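Local coordinates for protein luciferase-like enzymeAMP-CoA-ligase (Zophobas atratus, PDB 4W8O) that probably activates carboxylic acids with ATP as an AMP/CoA-ligase of the adenylate-forming (ANL) superfamily, and resembles beetle luciferases though it comes from a nonluminescent mealworm, at residues Val361-Glu366 with Lys374-Val379; Gly406-Tyr411 with Glu421-Met426; Ala3-Gly8 with Arg355-Ile360; Cys196-Ser201 with Met384-Tyr389. One frame throughout, in Å; residues are numbered along the deposited sequence.

Interaction 1 of 4, residues Val361-Glu366 with Lys374-Val379; sequences VNPDNE and KGELRV
Val361 lays its CG1 methyl over one face of the Arg378 guanidinium, 3.7 Å above the plane and shifted toward the rim. With CG1 anti to the backbone N (chi1 173°), the methyl lies against CZ and NH2 of the arginine, while CG2 turns toward CD further back along the chain. The edge of the same flat group is taken by acids. Glu366 is held end-on by two nitrogens, Arg378 NH1 giving a nearly straight bond to Glu366 OE1 at 2.8 Å and Arg378 NH2 reaching Glu366 OE2 at 3.1 Å. Both acceptors lie close to the guanidinium plane, yet the arginine meets them from above the carboxylate plane, the two groups being inclined at 58°. Arg378 NH2 also donates to Glu376 OE1 at 2.8 Å, on the anti side and tilted 32° out of that carboxylate plane, so two glutamates share one arginine in a salt-bridge network; Asp398 adds a third acid at NH1. This cluster sits on a beta hairpin made by strands 357-362 and 367-380. Val361 and Glu376 form an antiparallel hydrogen-bonded pair, Val361 N to Glu376 O and Glu376 N to Val361 O both measuring 2.9 Å. A lysine in place of Arg378 would probably be unable to hold both oxygens of Glu366 while still reaching Glu376, leaving nearby negative charges less well compensated. Beyond the pair, Pro363 CB rests 3.5 Å from Glu376 OE2, the oxygen pointing away from the arginine. Gly375 CA lies 3.6 Å from Val361 O, and a beta carbon there would collide with that carbonyl.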
# COMPACT_ATOMS: atom_id res chain seq x y z
N VAL A 361 5.15 -12.14 22.98
CA VAL A 361 5.74 -11.81 24.28
C VAL A 361 4.67 -11.68 25.36
O VAL A 361 3.67 -10.99 25.20
CB VAL A 361 6.55 -10.50 24.21
CG1 VAL A 361 7.01 -10.06 25.59
CG2 VAL A 361 7.75 -10.69 23.29
N ASN A 362 4.92 -12.36 26.48
CA ASN A 362 4.14 -12.17 27.69
C ASN A 362 4.51 -10.83 28.32
O ASN A 362 5.65 -10.65 28.74
CB ASN A 362 4.43 -13.32 28.66
CG ASN A 362 3.98 -13.03 30.07
OD1 ASN A 362 3.08 -12.24 30.30
ND2 ASN A 362 4.63 -13.67 31.03
N PRO A 363 3.56 -9.88 28.40
CA PRO A 363 3.90 -8.52 28.85
C PRO A 363 4.52 -8.47 30.26
O PRO A 363 5.69 -8.10 30.39
CB PRO A 363 2.57 -7.76 28.78
CG PRO A 363 1.51 -8.80 28.73
CD PRO A 363 2.12 -10.01 28.08
N ASP A 364 3.76 -8.82 31.29
CA ASP A 364 4.36 -9.04 32.61
C ASP A 364 5.39 -10.16 32.48
O ASP A 364 5.12 -11.17 31.84
CB ASP A 364 3.30 -9.36 33.68
CG ASP A 364 2.14 -10.17 33.14
OD1 ASP A 364 1.26 -9.59 32.46
OD2 ASP A 364 2.09 -11.39 33.40
N ASN A 365 6.58 -9.95 33.04
CA ASN A 365 7.77 -10.80 32.81
C ASN A 365 8.51 -10.50 31.49
O ASN A 365 9.72 -10.66 31.43
CB ASN A 365 7.48 -12.31 32.94
CG ASN A 365 7.24 -12.75 34.39
OD1 ASN A 365 6.20 -12.45 34.97
ND2 ASN A 365 8.21 -13.46 34.96
N GLU A 366 7.79 -10.09 30.45
CA GLU A 366 8.40 -9.66 29.18
C GLU A 366 9.33 -10.74 28.63
O GLU A 366 10.55 -10.56 28.55
CB GLU A 366 9.15 -8.33 29.35
CG GLU A 366 9.74 -7.76 28.06
CD GLU A 366 8.87 -6.72 27.37
OE1 GLU A 366 9.42 -5.98 26.53
OE2 GLU A 366 7.66 -6.63 27.65
N LYS A 374 -1.03 -17.14 24.27
CA LYS A 374 -1.35 -15.81 23.79
C LYS A 374 -0.47 -14.75 24.45
O LYS A 374 -0.08 -14.87 25.61
CB LYS A 374 -2.85 -15.48 23.95
CG LYS A 374 -3.34 -15.34 25.38
CD LYS A 374 -4.68 -14.62 25.46
CE LYS A 374 -4.48 -13.15 25.81
NZ LYS A 374 -5.71 -12.33 25.57
N GLY A 375 -0.12 -13.72 23.67
CA GLY A 375 0.69 -12.61 24.15
C GLY A 375 0.70 -11.51 23.10
O GLY A 375 -0.11 -11.54 22.17
N GLU A 376 1.62 -10.56 23.23
CA GLU A 376 1.70 -9.42 22.32
C GLU A 376 2.55 -9.78 21.11
O GLU A 376 3.69 -10.24 21.27
CB GLU A 376 2.30 -8.20 23.04
CG GLU A 376 1.79 -7.97 24.46
CD GLU A 376 2.26 -6.65 25.06
OE1 GLU A 376 3.37 -6.18 24.74
OE2 GLU A 376 1.51 -6.08 25.88
N LEU A 377 2.01 -9.61 19.91
CA LEU A 377 2.80 -9.83 18.69
C LEU A 377 3.82 -8.73 18.49
O LEU A 377 3.49 -7.53 18.47
CB LEU A 377 1.92 -9.93 17.44
CG LEU A 377 1.47 -11.34 17.11
CD1 LEU A 377 0.41 -11.78 18.10
CD2 LEU A 377 0.96 -11.43 15.68
N ARG A 378 5.08 -9.14 18.34
CA ARG A 378 6.15 -8.21 18.04
C ARG A 378 6.95 -8.71 16.85
O ARG A 378 7.18 -9.91 16.71
CB ARG A 378 7.04 -8.03 19.26
CG ARG A 378 6.24 -7.67 20.50
CD ARG A 378 7.08 -6.97 21.53
NE ARG A 378 6.33 -6.72 22.75
CZ ARG A 378 6.88 -6.54 23.94
NH1 ARG A 378 8.20 -6.57 24.09
NH2 ARG A 378 6.11 -6.32 25.00
N VAL A 379 7.37 -7.78 16.00
CA VAL A 379 7.92 -8.11 14.70
C VAL A 379 9.15 -7.26 14.37
O VAL A 379 9.32 -6.17 14.92
CB VAL A 379 6.85 -7.94 13.60
CG1 VAL A 379 5.68 -8.88 13.85
CG2 VAL A 379 6.36 -6.50 13.54

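Interaction 2 of 4, residues Gly406-Tyr411 with Glu421-Met426; sequences GDIGYY and ERIKEM
The Arg422 guanidinium has Gly406 O over the centre of one face, 3.5 Å above the plane, while Asp407 OD1 approaches NH1 obliquely. The Asp407 carboxylate stands almost perpendicular to the guanidinium, the planes being 87° apart, and the two groups form a salt bridge. Arg422 reaches this place because its chain folds back at chi3 (59°), which brings NH2 close to Gly406 CA. A side chain at Gly406 would run into that nitrogen. All this belongs to a beta hairpin of strands 403-411 and 417-422, the latter an outer strand of a five-stranded antiparallel sheet. Asp407 and Arg422 are a non-hydrogen-bonded pair on one face; Ile408 and Glu421 are the adjoining hydrogen-bonded pair, their side chains on the other. Ile408 N gives Glu421 O a short, straight bond of 2.6 Å, and Glu421 N returns a longer one of 3.2 Å to Ile408 O. Past the end of the strand, Ile423 N still donates to Gly406 O at 2.9 Å. On the face of Ile408, its CD1 meets Ile423 CG1 at 3.5 Å, the two side chains crossing at about a right angle, and its CB lies against the aliphatic CG of Glu421. Elsewhere Asp407 OD2 is hydrogen-bonded to Tyr322 OH, and Arg422 NH2 to Thr405 O, so both partners of the salt bridge have further support. A water bridges the chains where they begin to separate, donating to Gly406 O and to Ile423 O, each at 2.8 Å.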
# COMPACT_ATOMS: atom_id res chain seq x y z
N GLY A 406 0.80 -3.96 18.75
CA GLY A 406 -0.41 -3.60 19.48
C GLY A 406 -1.50 -4.65 19.40
O GLY A 406 -2.63 -4.41 19.84
N ASP A 407 -1.17 -5.83 18.87
CA ASP A 407 -2.13 -6.92 18.74
C ASP A 407 -1.77 -8.04 19.70
O ASP A 407 -0.59 -8.27 19.98
CB ASP A 407 -2.14 -7.47 17.31
CG ASP A 407 -2.60 -6.45 16.29
OD1 ASP A 407 -3.67 -5.84 16.49
OD2 ASP A 407 -1.89 -6.26 15.28
N ILE A 408 -2.79 -8.73 20.18
CA ILE A 408 -2.65 -9.92 21.01
C ILE A 408 -2.96 -11.12 20.13
O ILE A 408 -3.96 -11.11 19.40
CB ILE A 408 -3.63 -9.89 22.20
CG1 ILE A 408 -3.29 -8.73 23.15
CG2 ILE A 408 -3.64 -11.20 22.96
CD1 ILE A 408 -1.86 -8.71 23.64
N GLY A 409 -2.10 -12.13 20.19
CA GLY A 409 -2.30 -13.39 19.46
C GLY A 409 -1.40 -14.54 19.92
O GLY A 409 -0.83 -14.50 21.01
N TYR A 410 -1.28 -15.56 19.08
CA TYR A 410 -0.46 -16.74 19.36
C TYR A 410 -0.18 -17.45 18.03
O TYR A 410 -0.81 -17.12 17.01
CB TYR A 410 -1.21 -17.70 20.30
CG TYR A 410 -2.46 -18.29 19.69
CD1 TYR A 410 -3.69 -17.65 19.81
CD2 TYR A 410 -2.41 -19.48 18.95
CE1 TYR A 410 -4.83 -18.18 19.23
CE2 TYR A 410 -3.55 -20.02 18.37
CZ TYR A 410 -4.76 -19.36 18.52
OH TYR A 410 -5.90 -19.87 17.95
N TYR A 411 0.73 -18.42 18.04
CA TYR A 411 1.01 -19.25 16.86
C TYR A 411 0.89 -20.76 17.14
O TYR A 411 0.91 -21.19 18.29
CB TYR A 411 2.39 -18.95 16.27
CG TYR A 411 3.55 -19.24 17.19
CD1 TYR A 411 3.96 -18.31 18.13
CD2 TYR A 411 4.24 -20.46 17.13
CE1 TYR A 411 5.02 -18.57 18.99
CE2 TYR A 411 5.30 -20.73 17.98
CZ TYR A 411 5.68 -19.78 18.91
OH TYR A 411 6.72 -20.02 19.76
N GLU A 421 -6.98 -9.92 19.25
CA GLU A 421 -7.49 -8.61 19.69
C GLU A 421 -6.40 -7.56 19.77
O GLU A 421 -5.22 -7.88 19.75
CB GLU A 421 -8.18 -8.73 21.06
CG GLU A 421 -7.22 -8.99 22.22
CD GLU A 421 -7.93 -9.02 23.56
OE1 GLU A 421 -8.96 -9.72 23.67
OE2 GLU A 421 -7.47 -8.35 24.51
N ARG A 422 -6.82 -6.31 19.89
CA ARG A 422 -5.90 -5.19 20.08
C ARG A 422 -5.77 -4.85 21.55
O ARG A 422 -6.73 -4.96 22.32
CB ARG A 422 -6.38 -3.96 19.32
CG ARG A 422 -6.37 -4.11 17.81
CD ARG A 422 -6.17 -2.78 17.12
NE ARG A 422 -4.91 -2.13 17.51
CZ ARG A 422 -3.70 -2.45 17.05
NH1 ARG A 422 -3.53 -3.43 16.16
NH2 ARG A 422 -2.64 -1.79 17.48
N ILE A 423 -4.58 -4.44 21.94
CA ILE A 423 -4.33 -3.94 23.29
C ILE A 423 -5.02 -2.57 23.43
O ILE A 423 -4.84 -1.69 22.58
CB ILE A 423 -2.82 -3.82 23.55
CG1 ILE A 423 -2.17 -5.21 23.50
CG2 ILE A 423 -2.55 -3.14 24.89
CD1 ILE A 423 -0.69 -5.19 23.17
N LYS A 424 -5.81 -2.40 24.49
CA LYS A 424 -6.54 -1.14 24.71
C LYS A 424 -5.63 0.01 25.12
O LYS A 424 -4.61 -0.19 25.80
CB LYS A 424 -7.62 -1.32 25.78
CG LYS A 424 -8.93 -1.92 25.27
CD LYS A 424 -9.90 -2.19 26.41
CE LYS A 424 -10.37 -0.91 27.08
NZ LYS A 424 -11.18 -1.18 28.30
N GLU A 425 -6.01 1.22 24.72
CA GLU A 425 -5.29 2.46 25.04
C GLU A 425 -3.76 2.41 24.84
O GLU A 425 -3.00 2.79 25.73
CB GLU A 425 -5.62 2.93 26.47
CG GLU A 425 -6.96 3.65 26.59
CD GLU A 425 -6.99 4.63 27.76
OE1 GLU A 425 -6.63 4.24 28.89
OE2 GLU A 425 -7.38 5.80 27.54
N MET A 426 -3.33 1.94 23.67
CA MET A 426 -1.91 1.95 23.28
C MET A 426 -1.69 3.03 22.21
O MET A 426 -2.35 3.02 21.17
CB MET A 426 -1.48 0.57 22.76
CG MET A 426 0.01 0.28 22.95
SD MET A 426 0.56 -1.32 22.31
CE MET A 426 2.18 -1.47 23.07
O HOH W 1 -3.44 -1.76 20.16

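Interaction 3 of 4, residues Ala3-Gly8 with Arg355-Ile360; sequences ARILKG and RTLLKI
Leu6 and Leu358 exchange a pair of backbone hydrogen bonds across an antiparallel hydrogen-bonded pair: Leu6 N to Leu358 O and Leu358 N to Leu6 O are both 2.9 Å. The first of these is noticeably bent, 142° at the hydrogen. Gly8 N continues the ladder to Thr356 O, also at 2.9 Å. Between these bonds come the CA-H...O contacts of the neighbouring non-hydrogen-bonded pair, Leu357 CA approaching Leu6 O and Lys7 CA approaching Thr356 O. At the other end the chains diverge, and a water accepts from Ile360 N and lies 2.8 Å from Arg4 O, to which it may donate.

The apolar contacts fall on two faces. Leu6 and Leu358 lie side by side and point the same way, CD1 of Leu6 touching CD2 of Leu358 at 4.0 Å; Val352 packs against both. On the opposite face Lys7 runs alongside Leu357. The Lys7 chain is fully extended, CG anti to the backbone N (chi1 -178°), which puts its CG 3.7 Å from Leu357 CD2 while the amine runs on past the leucine. Ile5 splits its two branches, CG2 touching Leu357 CB and CG1 lying 4.1 Å from Lys359 CB.

The charged ends have their partners outside the contact: Arg355 pairs with Glu10 and Asp382, and Lys359 NZ with Asp398. Thr356 OG1 is hydrogen-bonded to Ser353 OG. Taken as a whole, the N-terminal residues form the outermost strand, 6-7, of a five-stranded antiparallel sheet, paired antiparallel with strand 357-362.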
# COMPACT_ATOMS: atom_id res chain seq x y z
N ALA A 3 9.35 -22.29 23.23
CA ALA A 3 9.37 -20.82 22.96
C ALA A 3 10.41 -20.48 21.90
O ALA A 3 11.60 -20.73 22.08
CB ALA A 3 9.66 -20.04 24.24
N ARG A 4 9.96 -19.91 20.78
CA ARG A 4 10.87 -19.54 19.70
C ARG A 4 10.38 -18.30 18.95
O ARG A 4 9.24 -17.86 19.11
CB ARG A 4 11.05 -20.71 18.73
CG ARG A 4 9.77 -21.19 18.07
CD ARG A 4 10.04 -22.36 17.15
NE ARG A 4 8.91 -22.64 16.25
CZ ARG A 4 7.78 -23.26 16.59
NH1 ARG A 4 7.57 -23.67 17.84
NH2 ARG A 4 6.83 -23.45 15.68
N ILE A 5 11.29 -17.75 18.15
CA ILE A 5 11.01 -16.62 17.28
C ILE A 5 10.81 -17.17 15.87
O ILE A 5 11.69 -17.82 15.33
CB ILE A 5 12.20 -15.64 17.28
CG1 ILE A 5 12.37 -15.01 18.67
CG2 ILE A 5 12.00 -14.56 16.21
CD1 ILE A 5 13.66 -14.23 18.84
N LEU A 6 9.64 -16.92 15.29
CA LEU A 6 9.35 -17.38 13.94
C LEU A 6 10.14 -16.55 12.92
O LEU A 6 10.21 -15.32 13.04
CB LEU A 6 7.85 -17.26 13.65
CG LEU A 6 6.88 -17.93 14.62
CD1 LEU A 6 5.45 -17.56 14.29
CD2 LEU A 6 7.07 -19.45 14.61
N LYS A 7 10.71 -17.21 11.93
CA LYS A 7 11.58 -16.56 10.98
C LYS A 7 11.16 -16.95 9.58
O LYS A 7 11.11 -18.13 9.25
CB LYS A 7 13.04 -16.96 11.21
CG LYS A 7 14.02 -16.28 10.27
CD LYS A 7 15.47 -16.70 10.49
CE LYS A 7 16.40 -15.96 9.53
NZ LYS A 7 17.68 -16.69 9.31
N GLY A 8 10.89 -15.95 8.74
CA GLY A 8 10.50 -16.21 7.36
C GLY A 8 11.66 -16.66 6.51
O GLY A 8 12.81 -16.59 6.93
N ARG A 355 12.06 -12.99 5.24
CA ARG A 355 13.01 -12.06 5.86
C ARG A 355 12.39 -11.25 7.00
O ARG A 355 12.81 -10.12 7.26
CB ARG A 355 13.64 -11.16 4.80
CG ARG A 355 14.78 -11.84 4.05
CD ARG A 355 15.45 -10.93 3.03
NE ARG A 355 16.05 -9.76 3.64
CZ ARG A 355 17.31 -9.67 4.08
NH1 ARG A 355 18.14 -10.71 4.00
NH2 ARG A 355 17.73 -8.53 4.60
N THR A 356 11.42 -11.85 7.69
CA THR A 356 10.72 -11.22 8.80
C THR A 356 10.85 -12.10 10.05
O THR A 356 10.80 -13.34 9.95
CB THR A 356 9.23 -11.03 8.47
OG1 THR A 356 9.10 -10.18 7.32
CG2 THR A 356 8.46 -10.43 9.64
N LEU A 357 11.03 -11.46 11.21
CA LEU A 357 10.97 -12.16 12.50
C LEU A 357 9.67 -11.81 13.22
O LEU A 357 9.26 -10.64 13.23
CB LEU A 357 12.16 -11.77 13.38
CG LEU A 357 13.57 -11.97 12.81
CD1 LEU A 357 14.58 -11.33 13.74
CD2 LEU A 357 13.88 -13.43 12.58
N LEU A 358 9.04 -12.81 13.84
CA LEU A 358 7.82 -12.59 14.63
C LEU A 358 7.89 -13.34 15.95
O LEU A 358 8.20 -14.54 15.98
CB LEU A 358 6.58 -13.02 13.84
CG LEU A 358 5.23 -12.68 14.48
CD1 LEU A 358 4.20 -12.42 13.40
CD2 LEU A 358 4.73 -13.75 15.44
N LYS A 359 7.62 -12.64 17.05
CA LYS A 359 7.60 -13.26 18.37
C LYS A 359 6.33 -12.87 19.12
O LYS A 359 5.72 -11.84 18.84
CB LYS A 359 8.85 -12.87 19.17
CG LYS A 359 8.97 -11.40 19.52
CD LYS A 359 10.27 -11.09 20.25
CE LYS A 359 10.27 -9.65 20.75
NZ LYS A 359 11.52 -9.27 21.47
N ILE A 360 5.94 -13.74 20.05
CA ILE A 360 4.83 -13.49 20.97
C ILE A 360 5.44 -13.28 22.35
O ILE A 360 6.16 -14.16 22.84
CB ILE A 360 3.86 -14.69 21.06
CG1 ILE A 360 3.41 -15.15 19.67
CG2 ILE A 360 2.66 -14.35 21.93
CD1 ILE A 360 2.43 -14.24 18.99
O HOH W 2 7.44 -16.19 20.47

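Interaction 4 of 4, residues Cys196-Ser201 with Met384-Tyr389; sequences CHSHRS and MMTGYY
Cys196 O takes a hydrogen bond from Thr386 N at 3.0 Å, and Thr386 OG1 lies 3.2 Å from Cys196 O without its proton being settled there. Cys196 N donates to Gly387 O, also at 3.0 Å. The short, weakly bonded strand 387-388 borders 194-198 at the edge of an eight-stranded mixed sheet. Where 194-198 ends, Ser198 OG accepts from Ser201 N at 2.9 Å in a capping box at the N-terminus of helix 199-211. Ser201 OG has two partners in its own segment: His197 ND1 shares a 2.8 Å hydrogen bond with it, and Ser198 N donates weakly. Across the contact, Ser201 CB lies against Met384 O at 3.2 Å. The His197 ring has Met385 CB over one face, 4.0 Å above the plane and toward the rim, while CE1 approaches Met385 N; its NE2 is hydrogen-bonded to Ser325 O, a residue that lines the pocket holding a polyether in this crystal. Replacing His197 with an alanine would probably leave Ser201 OG without its ring partner and open a gap beside Met385. Thr386 sets its CG2 methyl against Ser198 CB. At the far end, with SG anti to its carbonyl carbon (chi1 -67°), Cys196 meets the edge of the Tyr389 ring, SG lying 3.7 Å from Tyr389 CB.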
# COMPACT_ATOMS: atom_id res chain seq x y z
N CYS A 196 7.07 7.30 8.93
CA CYS A 196 8.06 7.51 7.86
C CYS A 196 8.67 6.21 7.39
O CYS A 196 9.24 5.47 8.20
CB CYS A 196 9.18 8.43 8.36
SG CYS A 196 8.61 10.11 8.69
N HIS A 197 8.54 5.93 6.09
CA HIS A 197 9.34 4.89 5.46
C HIS A 197 10.44 5.51 4.62
O HIS A 197 10.21 6.49 3.90
CB HIS A 197 8.49 3.95 4.60
CG HIS A 197 7.74 2.95 5.41
ND1 HIS A 197 8.36 1.89 6.03
CD2 HIS A 197 6.43 2.87 5.74
CE1 HIS A 197 7.46 1.19 6.69
NE2 HIS A 197 6.28 1.76 6.54
N SER A 198 11.63 4.94 4.72
CA SER A 198 12.76 5.34 3.91
C SER A 198 12.63 4.71 2.54
O SER A 198 11.77 3.87 2.31
CB SER A 198 14.08 4.91 4.57
OG SER A 198 14.16 3.50 4.65
N HIS A 199 13.50 5.12 1.63
CA HIS A 199 13.55 4.48 0.33
C HIS A 199 13.79 2.99 0.55
O HIS A 199 13.09 2.15 -0.02
CB HIS A 199 14.65 5.09 -0.54
CG HIS A 199 14.52 6.56 -0.72
ND1 HIS A 199 13.69 7.13 -1.66
CD2 HIS A 199 15.07 7.60 -0.04
CE1 HIS A 199 13.75 8.44 -1.57
NE2 HIS A 199 14.58 8.75 -0.60
N ARG A 200 14.72 2.67 1.43
CA ARG A 200 15.06 1.28 1.70
C ARG A 200 13.90 0.52 2.32
O ARG A 200 13.52 -0.55 1.82
CB ARG A 200 16.31 1.20 2.58
CG ARG A 200 17.56 1.55 1.79
CD ARG A 200 18.85 1.43 2.60
NE ARG A 200 19.00 0.14 3.26
CZ ARG A 200 19.25 -0.04 4.55
NH1 ARG A 200 19.41 0.99 5.39
NH2 ARG A 200 19.36 -1.28 5.03
N SER A 201 13.32 1.07 3.39
CA SER A 201 12.26 0.37 4.09
C SER A 201 11.02 0.17 3.22
O SER A 201 10.45 -0.92 3.20
CB SER A 201 11.92 1.03 5.43
OG SER A 201 11.09 2.17 5.30
N MET A 384 10.66 -2.19 8.26
CA MET A 384 10.15 -1.41 9.37
C MET A 384 10.31 0.09 9.13
O MET A 384 11.32 0.53 8.57
CB MET A 384 10.93 -1.79 10.63
CG MET A 384 10.11 -1.90 11.90
SD MET A 384 10.85 -3.12 13.02
CE MET A 384 12.56 -2.60 13.03
N MET A 385 9.32 0.86 9.56
CA MET A 385 9.40 2.33 9.56
C MET A 385 10.63 2.81 10.31
O MET A 385 11.08 2.18 11.27
CB MET A 385 8.16 2.94 10.22
CG MET A 385 7.97 2.62 11.69
SD MET A 385 6.66 3.61 12.45
CE MET A 385 6.78 3.03 14.14
N THR A 386 11.17 3.95 9.85
CA THR A 386 12.33 4.55 10.49
C THR A 386 11.96 5.37 11.73
O THR A 386 12.81 5.59 12.57
CB THR A 386 13.10 5.47 9.51
OG1 THR A 386 12.21 6.43 8.94
CG2 THR A 386 13.73 4.66 8.42
N GLY A 387 10.71 5.80 11.83
CA GLY A 387 10.28 6.65 12.95
C GLY A 387 9.12 7.53 12.55
O GLY A 387 8.52 7.30 11.50
N TYR A 388 8.79 8.51 13.39
CA TYR A 388 7.75 9.48 13.05
C TYR A 388 8.41 10.76 12.51
O TYR A 388 9.54 11.07 12.85
CB TYR A 388 6.85 9.80 14.25
CG TYR A 388 5.94 8.67 14.74
CD1 TYR A 388 5.42 7.71 13.86
CD2 TYR A 388 5.56 8.59 16.08
CE1 TYR A 388 4.58 6.70 14.30
CE2 TYR A 388 4.70 7.59 16.53
CZ TYR A 388 4.22 6.64 15.64
OH TYR A 388 3.38 5.64 16.09
N TYR A 389 7.68 11.50 11.68
CA TYR A 389 8.22 12.68 11.00
C TYR A 389 8.66 13.76 11.99
O TYR A 389 9.78 14.26 11.90
CB TYR A 389 7.17 13.24 10.04
CG TYR A 389 7.67 14.31 9.10
CD1 TYR A 389 8.80 14.11 8.30
CD2 TYR A 389 7.00 15.52 8.98
CE1 TYR A 389 9.25 15.08 7.42
CE2 TYR A 389 7.44 16.51 8.11
CZ TYR A 389 8.56 16.28 7.33
OH TYR A 389 8.99 17.27 6.47

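In the fold
Interactions 1, 2 and 3 are built on one five-stranded antiparallel sheet, ordered 6-7, 357-362, 367-380, 403-411 and 417-422. Interaction 3 adds the N-terminal strand at one edge, interaction 1 is the hairpin next to it, and interaction 2 pairs the last two strands at the other edge. Centres of interactions 1 and 2 lie about 9 Å apart, those of 1 and 3 about 13 Å, with backbone hydrogen bonds probably linking each pair. Along the chain, 3 closes before 1 opens, and 1 before 2. Interaction 4 belongs to a different, mixed sheet, its centre about 21 to 24 Å from the others; its segments alternate with those of 3 and enclose 1, the chain passing from strand 367-380 to 387-388.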